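Local coordinates for protein TSC1 N-terminal domain (Chaetomium thermophilum, PDB 7A0M) that probably binds lysosomal phosphoinositides as the N-terminal domain of TSC1, helping to bring the TSC complex to lysosomes for mTORC1 regulation, at residues 99-104 with 149-154; 251-256 with 320-325; 325-330 with 336-341. All blocks are in the same frame, centred on the assembly; numbering follows the deposited sequence.

Interaction 1: residues 99-104 with 149-154; sequences LLDPVL and LVRWME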
ATOM      1  N   LEU B  99     -44.384  34.810  13.228  1.00 66.75           N
ATOM      2  CA  LEU B  99     -45.112  33.820  12.444  1.00 62.46           C
ATOM      3  C   LEU B  99     -44.499  32.425  12.486  1.00 64.38           C
ATOM      4  O   LEU B  99     -45.113  31.489  11.963  1.00 62.78           O
ATOM      5  CB  LEU B  99     -45.207  34.267  10.980  1.00 58.62           C
ATOM      6  CG  LEU B  99     -45.858  35.619  10.690  1.00 67.69           C
ATOM      7  CD1 LEU B  99     -46.098  35.787   9.198  1.00 71.19           C
ATOM      8  CD2 LEU B  99     -47.143  35.786  11.469  1.00 63.98           C
ATOM      9  N   LEU B 100     -43.312  32.264  13.075  1.00 57.70           N
ATOM     10  CA  LEU B 100     -42.609  30.984  13.013  1.00 57.45           C
ATOM     11  C   LEU B 100     -43.448  29.854  13.600  1.00 59.89           C
ATOM     12  O   LEU B 100     -43.781  28.883  12.910  1.00 56.30           O
ATOM     13  CB  LEU B 100     -41.264  31.088  13.733  1.00 57.16           C
ATOM     14  CG  LEU B 100     -40.441  29.798  13.739  1.00 55.54           C
ATOM     15  CD1 LEU B 100     -40.165  29.333  12.316  1.00 55.49           C
ATOM     16  CD2 LEU B 100     -39.140  29.989  14.503  1.00 56.54           C
ATOM     17  N   ASP B 101     -43.802  29.964  14.878  1.00 69.69           N
ATOM     18  CA  ASP B 101     -44.547  28.914  15.565  1.00 67.16           C
ATOM     19  C   ASP B 101     -45.950  28.715  14.994  1.00 78.60           C
ATOM     20  O   ASP B 101     -46.389  27.564  14.867  1.00 77.21           O
ATOM     21  CB  ASP B 101     -44.619  29.212  17.066  1.00 77.41           C
ATOM     22  CG  ASP B 101     -43.279  29.052  17.753  1.00 86.33           C
ATOM     23  OD1 ASP B 101     -42.486  28.204  17.300  1.00 83.54           O
ATOM     24  OD2 ASP B 101     -43.018  29.773  18.739  1.00 93.88           O
ATOM     25  N   PRO B 102     -46.696  29.776  14.650  1.00 82.73           N
ATOM     26  CA  PRO B 102     -47.982  29.542  13.967  1.00 78.67           C
ATOM     27  C   PRO B 102     -47.850  28.777  12.660  1.00 81.98           C
ATOM     28  O   PRO B 102     -48.698  27.930  12.356  1.00 86.23           O
ATOM     29  CB  PRO B 102     -48.517  30.962  13.744  1.00 77.91           C
ATOM     30  CG  PRO B 102     -47.932  31.750  14.849  1.00 81.73           C
ATOM     31  CD  PRO B 102     -46.553  31.189  15.049  1.00 78.93           C
ATOM     32  N   VAL B 103     -46.806  29.053  11.873  1.00 80.56           N
ATOM     33  CA  VAL B 103     -46.604  28.316  10.628  1.00 76.73           C
ATOM     34  C   VAL B 103     -46.209  26.872  10.912  1.00 84.80           C
ATOM     35  O   VAL B 103     -46.729  25.938  10.287  1.00 89.86           O
ATOM     36  CB  VAL B 103     -45.558  29.028   9.750  1.00 72.47           C
ATOM     37  CG1 VAL B 103     -45.063  28.094   8.659  1.00 70.87           C
ATOM     38  CG2 VAL B 103     -46.148  30.293   9.144  1.00 65.49           C
ATOM     39  N   LEU B 104     -45.289  26.662  11.857  1.00 83.51           N
ATOM     40  CA  LEU B 104     -44.814  25.312  12.148  1.00 78.52           C
ATOM     41  C   LEU B 104     -45.939  24.419  12.655  1.00 79.06           C
ATOM     42  O   LEU B 104     -45.968  23.217  12.362  1.00 76.75           O
ATOM     43  CB  LEU B 104     -43.671  25.366  13.162  1.00 66.62           C
ATOM     44  CG  LEU B 104     -42.344  25.923  12.641  1.00 67.54           C
ATOM     45  CD1 LEU B 104     -41.277  25.883  13.723  1.00 70.81           C
ATOM     46  CD2 LEU B 104     -41.888  25.160  11.406  1.00 72.76           C
ATOM     47  N   LEU B 149     -32.999  26.364  15.715  1.00 70.26           N
ATOM     48  CA  LEU B 149     -32.306  25.262  16.376  1.00 66.40           C
ATOM     49  C   LEU B 149     -33.119  24.709  17.539  1.00 72.50           C
ATOM     50  O   LEU B 149     -33.321  23.494  17.643  1.00 82.04           O
ATOM     51  CB  LEU B 149     -30.930  25.717  16.858  1.00 56.12           C
ATOM     52  CG  LEU B 149     -29.843  25.771  15.788  1.00 59.15           C
ATOM     53  CD1 LEU B 149     -28.600  26.450  16.326  1.00 47.15           C
ATOM     54  CD2 LEU B 149     -29.524  24.372  15.304  1.00 46.39           C
ATOM     55  N   VAL B 150     -33.586  25.587  18.430  1.00 72.04           N
ATOM     56  CA  VAL B 150     -34.334  25.132  19.601  1.00 82.85           C
ATOM     57  C   VAL B 150     -35.550  24.314  19.180  1.00 86.04           C
ATOM     58  O   VAL B 150     -35.837  23.258  19.755  1.00 91.04           O
ATOM     59  CB  VAL B 150     -34.734  26.335  20.477  1.00 84.77           C
ATOM     60  CG1 VAL B 150     -35.990  26.022  21.284  1.00 83.90           C
ATOM     61  CG2 VAL B 150     -33.594  26.717  21.405  1.00 88.18           C
ATOM     62  N   ARG B 151     -36.270  24.772  18.165  1.00 70.78           N
ATOM     63  CA  ARG B 151     -37.411  24.005  17.677  1.00 72.68           C
ATOM     64  C   ARG B 151     -36.992  22.717  16.973  1.00 78.48           C
ATOM     65  O   ARG B 151     -37.738  21.728  16.986  1.00 75.93           O
ATOM     66  CB  ARG B 151     -38.255  24.907  16.791  1.00 79.52           C
ATOM     67  CG  ARG B 151     -38.648  26.125  17.595  1.00 88.28           C
ATOM     68  CD  ARG B 151     -40.130  26.258  17.730  1.00 87.72           C
ATOM     69  NE  ARG B 151     -40.470  27.501  18.405  1.00 88.11           N
ATOM     70  CZ  ARG B 151     -40.337  27.663  19.718  1.00 84.76           C
ATOM     71  NH1 ARG B 151     -39.878  26.665  20.462  1.00 72.39           N
ATOM     72  NH2 ARG B 151     -40.685  28.802  20.295  1.00 88.79           N
ATOM     73  N   TRP B 152     -35.828  22.716  16.328  1.00 74.46           N
ATOM     74  CA  TRP B 152     -35.358  21.510  15.664  1.00 77.04           C
ATOM     75  C   TRP B 152     -34.887  20.453  16.655  1.00 80.27           C
ATOM     76  O   TRP B 152     -34.892  19.265  16.318  1.00 73.58           O
ATOM     77  CB  TRP B 152     -34.234  21.858  14.690  1.00 76.11           C
ATOM     78  CG  TRP B 152     -33.860  20.733  13.790  1.00 80.22           C
ATOM     79  CD1 TRP B 152     -34.435  20.413  12.598  1.00 83.17           C
ATOM     80  CD2 TRP B 152     -32.816  19.776  14.005  1.00 76.31           C
ATOM     81  NE1 TRP B 152     -33.819  19.311  12.057  1.00 85.41           N
ATOM     82  CE2 TRP B 152     -32.821  18.902  12.902  1.00 81.19           C
ATOM     83  CE3 TRP B 152     -31.880  19.574  15.024  1.00 64.64           C
ATOM     84  CZ2 TRP B 152     -31.926  17.841  12.786  1.00 78.45           C
ATOM     85  CZ3 TRP B 152     -30.992  18.521  14.908  1.00 69.93           C
ATOM     86  CH2 TRP B 152     -31.021  17.668  13.797  1.00 76.19           C
HETATM   87  N   MSE B 153     -34.498  20.850  17.865  1.00 83.17           N
HETATM   88  CA  MSE B 153     -33.997  19.902  18.862  1.00 84.08           C
HETATM   89  C   MSE B 153     -35.121  19.306  19.711  1.00 88.75           C
HETATM   90  O   MSE B 153     -34.926  18.308  20.409  1.00 99.58           O
HETATM   91  CB  MSE B 153     -32.966  20.576  19.772  1.00 81.38           C
HETATM   92  CG  MSE B 153     -31.737  21.104  19.048  1.00 76.10           C
HETATM   93 SE   MSE B 153     -30.400  19.738  18.658  1.00 80.27          SE
HETATM   94  CE  MSE B 153     -29.136  20.834  17.656  1.00 65.04           C
ATOM     95  N   GLU B 154     -36.295  19.926  19.646  1.00 84.08           N
ATOM     96  CA  GLU B 154     -37.452  19.482  20.415  1.00 77.66           C
ATOM     97  C   GLU B 154     -37.906  18.088  19.993  1.00 79.72           C
ATOM     98  O   GLU B 154     -38.298  17.875  18.845  1.00 80.67           O
ATOM     99  CB  GLU B 154     -38.603  20.478  20.259  1.00 86.68           C
ATOM    100  CG  GLU B 154     -38.337  21.829  20.899  1.00 92.16           C
ATOM    101  CD  GLU B 154     -39.403  22.856  20.571  1.00 88.94           C
ATOM    102  OE1 GLU B 154     -40.414  22.486  19.939  1.00 86.00           O
ATOM    103  OE2 GLU B 154     -39.229  24.034  20.949  1.00 89.19           O
TER

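Interaction 2: residues 251-256 with 320-325; sequences ALVMLL and VPYLPE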
ATOM      1  N   ALA B 251     -18.237  13.595  11.289  1.00 43.41           N
ATOM      2  CA  ALA B 251     -18.154  15.034  11.064  1.00 54.69           C
ATOM      3  C   ALA B 251     -16.712  15.475  10.850  1.00 50.33           C
ATOM      4  O   ALA B 251     -16.429  16.285   9.959  1.00 50.40           O
ATOM      5  CB  ALA B 251     -18.778  15.787  12.238  1.00 46.46           C
ATOM      6  N   LEU B 252     -15.784  14.950  11.653  1.00 51.71           N
ATOM      7  CA  LEU B 252     -14.379  15.319  11.502  1.00 51.14           C
ATOM      8  C   LEU B 252     -13.833  14.885  10.146  1.00 43.09           C
ATOM      9  O   LEU B 252     -13.115  15.646   9.487  1.00 42.94           O
ATOM     10  CB  LEU B 252     -13.550  14.709  12.632  1.00 45.98           C
ATOM     11  CG  LEU B 252     -12.050  15.020  12.599  1.00 38.92           C
ATOM     12  CD1 LEU B 252     -11.807  16.516  12.731  1.00 34.59           C
ATOM     13  CD2 LEU B 252     -11.311  14.255  13.687  1.00 38.23           C
ATOM     14  N   VAL B 253     -14.159  13.664   9.716  1.00 40.34           N
ATOM     15  CA  VAL B 253     -13.666  13.164   8.434  1.00 55.36           C
ATOM     16  C   VAL B 253     -14.192  14.016   7.283  1.00 52.81           C
ATOM     17  O   VAL B 253     -13.488  14.248   6.292  1.00 58.78           O
ATOM     18  CB  VAL B 253     -14.038  11.678   8.266  1.00 50.65           C
ATOM     19  CG1 VAL B 253     -13.740  11.200   6.853  1.00 43.19           C
ATOM     20  CG2 VAL B 253     -13.282  10.828   9.276  1.00 53.25           C
HETATM   21  N   MSE B 254     -15.423  14.504   7.396  1.00 57.26           N
HETATM   22  CA  MSE B 254     -16.006  15.334   6.347  1.00 53.55           C
HETATM   23  C   MSE B 254     -15.405  16.737   6.325  1.00 41.29           C
HETATM   24  O   MSE B 254     -15.387  17.401   5.291  1.00 42.36           O
HETATM   25  CB  MSE B 254     -17.527  15.430   6.521  1.00 48.94           C
HETATM   26  CG  MSE B 254     -18.269  14.109   6.369  1.00 50.87           C
HETATM   27 SE   MSE B 254     -20.191  14.268   6.695  1.00 67.56          SE
HETATM   28  CE  MSE B 254     -20.689  15.275   5.103  1.00 61.55           C
ATOM     29  N   LEU B 255     -14.903  17.186   7.477  1.00 43.77           N
ATOM     30  CA  LEU B 255     -14.467  18.572   7.603  1.00 43.37           C
ATOM     31  C   LEU B 255     -13.023  18.764   7.154  1.00 54.11           C
ATOM     32  O   LEU B 255     -12.691  19.791   6.549  1.00 54.53           O
ATOM     33  CB  LEU B 255     -14.636  19.039   9.046  1.00 42.87           C
ATOM     34  CG  LEU B 255     -16.047  19.384   9.521  1.00 49.30           C
ATOM     35  CD1 LEU B 255     -16.086  19.430  11.037  1.00 52.57           C
ATOM     36  CD2 LEU B 255     -16.488  20.709   8.936  1.00 46.77           C
ATOM     37  N   LEU B 256     -12.159  17.793   7.449  1.00 50.20           N
ATOM     38  CA  LEU B 256     -10.730  17.958   7.190  1.00 49.68           C
ATOM     39  C   LEU B 256     -10.380  18.303   5.743  1.00 41.96           C
ATOM     40  O   LEU B 256      -9.484  19.143   5.546  1.00 42.37           O
ATOM     41  CB  LEU B 256      -9.980  16.697   7.639  1.00 44.69           C
ATOM     42  CG  LEU B 256      -9.982  16.426   9.145  1.00 46.14           C
ATOM     43  CD1 LEU B 256      -9.214  15.152   9.458  1.00 46.10           C
ATOM     44  CD2 LEU B 256      -9.400  17.610   9.904  1.00 45.69           C
ATOM     45  N   VAL B 320     -15.527   1.414  16.849  1.00 54.39           N
ATOM     46  CA  VAL B 320     -15.977   2.618  16.157  1.00 50.43           C
ATOM     47  C   VAL B 320     -16.045   2.307  14.665  1.00 53.31           C
ATOM     48  O   VAL B 320     -15.000   2.028  14.056  1.00 51.49           O
ATOM     49  CB  VAL B 320     -15.044   3.803  16.429  1.00 55.58           C
ATOM     50  CG1 VAL B 320     -15.583   5.064  15.772  1.00 55.66           C
ATOM     51  CG2 VAL B 320     -14.871   4.006  17.929  1.00 48.76           C
ATOM     52  N   PRO B 321     -17.231   2.336  14.047  1.00 60.66           N
ATOM     53  CA  PRO B 321     -17.332   1.916  12.637  1.00 55.83           C
ATOM     54  C   PRO B 321     -16.529   2.772  11.671  1.00 49.91           C
ATOM     55  O   PRO B 321     -15.981   2.242  10.696  1.00 55.26           O
ATOM     56  CB  PRO B 321     -18.839   2.013  12.357  1.00 56.34           C
ATOM     57  CG  PRO B 321     -19.486   1.892  13.696  1.00 61.78           C
ATOM     58  CD  PRO B 321     -18.551   2.566  14.656  1.00 63.10           C
ATOM     59  N   TYR B 322     -16.445   4.080  11.902  1.00 41.52           N
ATOM     60  CA  TYR B 322     -15.807   4.991  10.962  1.00 36.43           C
ATOM     61  C   TYR B 322     -14.305   5.127  11.183  1.00 42.12           C
ATOM     62  O   TYR B 322     -13.674   5.980  10.548  1.00 42.23           O
ATOM     63  CB  TYR B 322     -16.470   6.370  11.031  1.00 43.46           C
ATOM     64  CG  TYR B 322     -16.679   7.014   9.679  1.00 52.18           C
ATOM     65  CD1 TYR B 322     -17.571   6.473   8.764  1.00 59.48           C
ATOM     66  CD2 TYR B 322     -15.991   8.166   9.322  1.00 53.72           C
ATOM     67  CE1 TYR B 322     -17.769   7.056   7.526  1.00 65.91           C
ATOM     68  CE2 TYR B 322     -16.183   8.757   8.086  1.00 57.61           C
ATOM     69  CZ  TYR B 322     -17.072   8.198   7.193  1.00 57.60           C
ATOM     70  OH  TYR B 322     -17.267   8.783   5.963  1.00 63.35           O
ATOM     71  N   LEU B 323     -13.725   4.319  12.068  1.00 48.08           N
ATOM     72  CA  LEU B 323     -12.281   4.370  12.286  1.00 46.84           C
ATOM     73  C   LEU B 323     -11.457   4.106  11.027  1.00 58.01           C
ATOM     74  O   LEU B 323     -10.455   4.817  10.828  1.00 55.72           O
ATOM     75  CB  LEU B 323     -11.892   3.393  13.403  1.00 42.53           C
ATOM     76  CG  LEU B 323     -10.410   3.358  13.786  1.00 41.39           C
ATOM     77  CD1 LEU B 323      -9.942   4.729  14.256  1.00 45.40           C
ATOM     78  CD2 LEU B 323     -10.150   2.305  14.851  1.00 45.68           C
ATOM     79  N   PRO B 324     -11.780   3.127  10.166  1.00 39.93           N
ATOM     80  CA  PRO B 324     -10.964   2.944   8.951  1.00 35.17           C
ATOM     81  C   PRO B 324     -10.904   4.177   8.066  1.00 40.16           C
ATOM     82  O   PRO B 324      -9.838   4.495   7.525  1.00 49.02           O
ATOM     83  CB  PRO B 324     -11.652   1.770   8.240  1.00 53.09           C
ATOM     84  CG  PRO B 324     -12.336   1.025   9.320  1.00 47.50           C
ATOM     85  CD  PRO B 324     -12.793   2.062  10.300  1.00 41.55           C
ATOM     86  N   GLU B 325     -12.026   4.881   7.899  1.00 50.08           N
ATOM     87  CA  GLU B 325     -12.015   6.107   7.107  1.00 44.40           C
ATOM     88  C   GLU B 325     -11.172   7.191   7.765  1.00 36.32           C
ATOM     89  O   GLU B 325     -10.605   8.041   7.069  1.00 35.61           O
ATOM     90  CB  GLU B 325     -13.446   6.599   6.885  1.00 34.70           C
ATOM     91  CG  GLU B 325     -14.313   5.664   6.046  1.00 46.47           C
ATOM     92  CD  GLU B 325     -14.866   4.489   6.836  1.00 56.57           C
ATOM     93  OE1 GLU B 325     -14.443   4.292   7.994  1.00 61.26           O
ATOM     94  OE2 GLU B 325     -15.723   3.760   6.296  1.00 68.21           O
TER

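Interaction 3: residues 325-330 with 336-341; sequences EYFTIL and INFVDY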
ATOM      1  N   GLU B 325     -12.026   4.881   7.899  1.00 50.08           N
ATOM      2  CA  GLU B 325     -12.015   6.107   7.107  1.00 44.40           C
ATOM      3  C   GLU B 325     -11.172   7.191   7.765  1.00 36.32           C
ATOM      4  O   GLU B 325     -10.605   8.041   7.069  1.00 35.61           O
ATOM      5  CB  GLU B 325     -13.446   6.599   6.885  1.00 34.70           C
ATOM      6  CG  GLU B 325     -14.313   5.664   6.046  1.00 46.47           C
ATOM      7  CD  GLU B 325     -14.866   4.489   6.836  1.00 56.57           C
ATOM      8  OE1 GLU B 325     -14.443   4.292   7.994  1.00 61.26           O
ATOM      9  OE2 GLU B 325     -15.723   3.760   6.296  1.00 68.21           O
ATOM     10  N   TYR B 326     -11.079   7.179   9.097  1.00 31.25           N
ATOM     11  CA  TYR B 326     -10.241   8.154   9.788  1.00 39.14           C
ATOM     12  C   TYR B 326      -8.763   7.887   9.530  1.00 31.53           C
ATOM     13  O   TYR B 326      -7.980   8.826   9.346  1.00 35.84           O
ATOM     14  CB  TYR B 326     -10.545   8.135  11.286  1.00 44.91           C
ATOM     15  CG  TYR B 326      -9.867   9.234  12.070  1.00 44.28           C
ATOM     16  CD1 TYR B 326      -9.877  10.546  11.615  1.00 42.33           C
ATOM     17  CD2 TYR B 326      -9.229   8.963  13.273  1.00 36.91           C
ATOM     18  CE1 TYR B 326      -9.263  11.556  12.332  1.00 47.66           C
ATOM     19  CE2 TYR B 326      -8.613   9.966  13.998  1.00 36.20           C
ATOM     20  CZ  TYR B 326      -8.634  11.261  13.523  1.00 43.86           C
ATOM     21  OH  TYR B 326      -8.021  12.262  14.241  1.00 53.04           O
ATOM     22  N   PHE B 327      -8.362   6.613   9.519  1.00 37.24           N
ATOM     23  CA  PHE B 327      -6.997   6.268   9.129  1.00 44.65           C
ATOM     24  C   PHE B 327      -6.694   6.761   7.720  1.00 35.90           C
ATOM     25  O   PHE B 327      -5.614   7.305   7.463  1.00 46.45           O
ATOM     26  CB  PHE B 327      -6.794   4.753   9.226  1.00 45.81           C
ATOM     27  CG  PHE B 327      -5.385   4.300   8.933  1.00 37.93           C
ATOM     28  CD1 PHE B 327      -4.942   4.141   7.627  1.00 35.48           C
ATOM     29  CD2 PHE B 327      -4.508   4.014   9.967  1.00 45.20           C
ATOM     30  CE1 PHE B 327      -3.651   3.722   7.361  1.00 34.18           C
ATOM     31  CE2 PHE B 327      -3.216   3.593   9.706  1.00 41.92           C
ATOM     32  CZ  PHE B 327      -2.788   3.447   8.402  1.00 35.90           C
ATOM     33  N   THR B 328      -7.640   6.575   6.796  1.00 40.61           N
ATOM     34  CA  THR B 328      -7.419   6.965   5.408  1.00 39.45           C
ATOM     35  C   THR B 328      -7.196   8.466   5.276  1.00 45.65           C
ATOM     36  O   THR B 328      -6.294   8.907   4.554  1.00 48.65           O
ATOM     37  CB  THR B 328      -8.604   6.520   4.550  1.00 34.06           C
ATOM     38  OG1 THR B 328      -8.619   5.090   4.461  1.00 40.32           O
ATOM     39  CG2 THR B 328      -8.510   7.109   3.150  1.00 35.01           C
ATOM     40  N   ILE B 329      -7.998   9.271   5.977  1.00 44.51           N
ATOM     41  CA  ILE B 329      -7.883  10.717   5.823  1.00 43.02           C
ATOM     42  C   ILE B 329      -6.626  11.237   6.513  1.00 37.38           C
ATOM     43  O   ILE B 329      -5.995  12.185   6.029  1.00 45.29           O
ATOM     44  CB  ILE B 329      -9.160  11.419   6.331  1.00 51.15           C
ATOM     45  CG1 ILE B 329      -9.216  12.862   5.824  1.00 55.58           C
ATOM     46  CG2 ILE B 329      -9.254  11.382   7.851  1.00 49.18           C
ATOM     47  CD1 ILE B 329      -9.250  12.971   4.314  1.00 76.12           C
ATOM     48  N   LEU B 330      -6.230  10.634   7.637  1.00 38.24           N
ATOM     49  CA  LEU B 330      -4.985  11.030   8.289  1.00 39.66           C
ATOM     50  C   LEU B 330      -3.780  10.631   7.447  1.00 48.11           C
ATOM     51  O   LEU B 330      -2.849  11.423   7.259  1.00 36.61           O
ATOM     52  CB  LEU B 330      -4.894  10.406   9.682  1.00 39.96           C
ATOM     53  CG  LEU B 330      -5.873  10.884  10.754  1.00 50.39           C
ATOM     54  CD1 LEU B 330      -5.668  10.091  12.036  1.00 44.32           C
ATOM     55  CD2 LEU B 330      -5.710  12.373  11.010  1.00 47.88           C
ATOM     56  N   ILE B 336       3.620  10.979   6.475  1.00 42.09           N
ATOM     57  CA  ILE B 336       4.927  10.859   7.117  1.00 44.34           C
ATOM     58  C   ILE B 336       4.818  11.140   8.611  1.00 53.48           C
ATOM     59  O   ILE B 336       5.429  10.448   9.434  1.00 50.80           O
ATOM     60  CB  ILE B 336       5.945  11.790   6.433  1.00 47.55           C
ATOM     61  CG1 ILE B 336       6.029  11.470   4.940  1.00 45.41           C
ATOM     62  CG2 ILE B 336       7.313  11.654   7.083  1.00 41.09           C
ATOM     63  CD1 ILE B 336       6.936  12.398   4.166  1.00 40.58           C
ATOM     64  N   ASN B 337       4.040  12.158   8.986  1.00 47.09           N
ATOM     65  CA  ASN B 337       3.817  12.426  10.402  1.00 37.34           C
ATOM     66  C   ASN B 337       2.957  11.348  11.052  1.00 37.49           C
ATOM     67  O   ASN B 337       3.148  11.035  12.233  1.00 47.33           O
ATOM     68  CB  ASN B 337       3.177  13.802  10.586  1.00 42.32           C
ATOM     69  CG  ASN B 337       4.172  14.933  10.411  1.00 47.73           C
ATOM     70  OD1 ASN B 337       4.747  15.423  11.381  1.00 49.61           O
ATOM     71  ND2 ASN B 337       4.380  15.350   9.168  1.00 41.93           N
ATOM     72  N   PHE B 338       2.008  10.775  10.307  1.00 42.94           N
ATOM     73  CA  PHE B 338       1.127   9.761  10.881  1.00 44.07           C
ATOM     74  C   PHE B 338       1.892   8.480  11.195  1.00 49.40           C
ATOM     75  O   PHE B 338       1.781   7.935  12.299  1.00 36.42           O
ATOM     76  CB  PHE B 338      -0.033   9.471   9.929  1.00 45.66           C
ATOM     77  CG  PHE B 338      -1.123   8.632  10.537  1.00 43.79           C
ATOM     78  CD1 PHE B 338      -1.322   8.610  11.909  1.00 38.02           C
ATOM     79  CD2 PHE B 338      -1.940   7.853   9.736  1.00 33.90           C
ATOM     80  CE1 PHE B 338      -2.322   7.835  12.467  1.00 35.29           C
ATOM     81  CE2 PHE B 338      -2.940   7.074  10.288  1.00 33.34           C
ATOM     82  CZ  PHE B 338      -3.131   7.065  11.654  1.00 35.50           C
ATOM     83  N   VAL B 339       2.672   7.981  10.233  1.00 35.33           N
ATOM     84  CA  VAL B 339       3.420   6.750  10.470  1.00 37.14           C
ATOM     85  C   VAL B 339       4.528   6.981  11.489  1.00 37.94           C
ATOM     86  O   VAL B 339       4.948   6.046  12.180  1.00 40.38           O
ATOM     87  CB  VAL B 339       3.972   6.182   9.148  1.00 37.82           C
ATOM     88  CG1 VAL B 339       2.850   6.004   8.134  1.00 32.32           C
ATOM     89  CG2 VAL B 339       5.072   7.076   8.589  1.00 41.43           C
ATOM     90  N   ASP B 340       5.018   8.219  11.608  1.00 36.75           N
ATOM     91  CA  ASP B 340       5.988   8.525  12.653  1.00 43.45           C
ATOM     92  C   ASP B 340       5.349   8.493  14.035  1.00 42.63           C
ATOM     93  O   ASP B 340       6.008   8.122  15.012  1.00 43.10           O
ATOM     94  CB  ASP B 340       6.635   9.884  12.398  1.00 39.05           C
ATOM     95  CG  ASP B 340       7.815  10.146  13.314  1.00 47.73           C
ATOM     96  OD1 ASP B 340       8.902   9.581  13.064  1.00 50.17           O
ATOM     97  OD2 ASP B 340       7.658  10.917  14.285  1.00 51.64           O
ATOM     98  N   TYR B 341       4.076   8.887  14.140  1.00 49.36           N
ATOM     99  CA  TYR B 341       3.366   8.743  15.407  1.00 43.18           C
ATOM    100  C   TYR B 341       3.227   7.273  15.779  1.00 35.39           C
ATOM    101  O   TYR B 341       3.445   6.891  16.934  1.00 48.33           O
ATOM    102  CB  TYR B 341       1.993   9.412  15.319  1.00 39.29           C
ATOM    103  CG  TYR B 341       1.125   9.212  16.544  1.00 37.31           C
ATOM    104  CD1 TYR B 341       1.262  10.032  17.656  1.00 44.25           C
ATOM    105  CD2 TYR B 341       0.165   8.209  16.585  1.00 31.67           C
ATOM    106  CE1 TYR B 341       0.472   9.857  18.777  1.00 38.87           C
ATOM    107  CE2 TYR B 341      -0.630   8.025  17.703  1.00 32.67           C
ATOM    108  CZ  TYR B 341      -0.472   8.853  18.795  1.00 38.65           C
ATOM    109  OH  TYR B 341      -1.261   8.675  19.909  1.00 43.37           O
TER

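Interaction 1: residues 99-104 with 149-154
Asp101 and Arg151 form a two-pronged salt bridge between helix 89-105 and helix 142-153, two elements of the all-helical, alpha-solenoid-like chain. The carboxylate and the guanidinium meet through paired atoms: Arg151 NH2 donates to Asp101 OD2 over 3.0 Å, while Arg151 NE faces Asp101 OD1. This second pair is modelled at 2.4 Å between Arg151 NE and Asp101 OD1, shorter than such a bond should be, so its exact length is doubtful. Neither prong is straight. The two flat groups are twisted 47° against each other, and Asp101 OD2 lies 34° out of the guanidinium plane while receiving the NH2 proton on its syn lone pair. The long side chain of Arg151 bends at its second torsion (chi2 -119°) and then runs out across the gap between the helices, meeting Asp101 at about a right angle.

Arg151 NH1 turns back to its own segment and makes a weak hydrogen bond, part of a salt bridge, to Glu154 OE2, which lies in the guanidinium plane. Each guanidinium nitrogen therefore has a carboxylate oxygen as neighbour, the NE bond being doubtful in length. Asp101 OD2 has a second partner in Arg147, so two arginines share one carboxylate and the negative charge is probably well compensated. Asp101 sits directly before Pro102, whose nitrogen cannot continue the helical bonding, and the helix is kinked there. Leu104 is buried and packs on Val172 and Leu173 of helix 168-183; its CD1 methyl also reaches the aliphatic part of the arginine, 4.2 Å from Arg151 CD.

Interaction 2: residues 251-256 with 320-325
At the N-terminal end of helix 323-333, the N-cap residue Tyr322 lays the edge of its ring against Val253 of helix 242-255. Tyr322 is the third residue of a type I beta turn running from Val320 to Leu323, and this turn delivers the ring to the neighbouring helix just before its own helix starts. One ring atom does most of the touching. Tyr322 CE2 sits 3.6 Å from Val253 CB, near the ring plane, and is cupped by both methyls, with Val253 CG1 at 3.7 Å from Tyr322 CE2. The other methyl, Val253 CG2, spreads over the same edge and lies 3.8 Å from Tyr322 CD2. The ring takes this position with an uncommon first torsion (chi1 -139°), away from any staggered arrangement.

Glu325, in the first turn of the helix, sets a lid on the tyrosine: its CB lies 3.7 Å above the Tyr322 ring plane, displaced toward the rim. Beyond CB the glutamate folds back (chi2 80°) toward the start of the helix, leaving Glu325 OE1 only 3.2 Å from Tyr322 O. Both atoms are acceptors, and a proton on the carboxylate might be somewhat favoured there. Across the contact, the carbonyl oxygen of Glu325 only brushes Val253 CG2.

The small apolar seam lies near the surface. Tyr322 N is held by the Asn246 side chain of helix 242-255, and Val253 also touches Tyr326. Leu252 packs on helix 228-238, while the turn, leading into helix 323-333, rests against helices 242-255 and 267-278, with no strands present.

Interaction 3: residues 325-330 with 336-341
Phe338 is the hub of this contact, meeting Leu330 through one ring face and Phe327 through its rim. The aliphatic part is a CH-pi contact: Leu330 CB stands 4.0 Å from the centroid of the Phe338 ring, 17° off the ring normal, while Leu330 CD1 reaches the far rim at 4.0 Å from Phe338 CZ. That same methyl also rests on a face of the Tyr326 ring.

The aromatic part is an oblique meeting of the Phe327 and Phe338 rings, with centroids 5.0 Å apart and planes at 58°. Phe338 CE2 lies over one face of Phe327, toward the rim, and comes to 3.5 Å of Phe327 CD2. With CG anti to the backbone N (chi1 -169°), Phe338 extends from helix 335-343 to reach the preceding helix 323-333. The chain turns between these consecutive helices of the solenoid-like fold, and the two phenyl rings pack between them. Tyr274 of helix 267-278 extends the cluster, meeting Phe338 edge-to-face, and Phe327 also meets the rings of Phe372 and His376.

Nearby residues make polar bonds: Tyr341 OH to Asn272 and Asn337 ND2 to Glu390. Phe327 additionally packs on Tyr383 of the second subunit.

Burial and chemistry do not run in step. Interaction 3 is fully buried and wholly apolar, interaction 2 is an apolar surface contact, and interaction 1, partly buried, is dominated by charge. Interactions 2 and 3 are close neighbours, their centres about 12 Å apart: both use helix 323-333, share Glu325, and touch through Leu252 CD2 and Tyr326 CE1 at 3.6 Å. One ties the start of that helix to helix 242-255; the other ties its later turns to helix 335-343. Interaction 1 joins a different pair of helices on the opposite side of the chain's centre, about 42 Å from interaction 3 between centres. Of the three, interaction 3 alone also meets the second subunit.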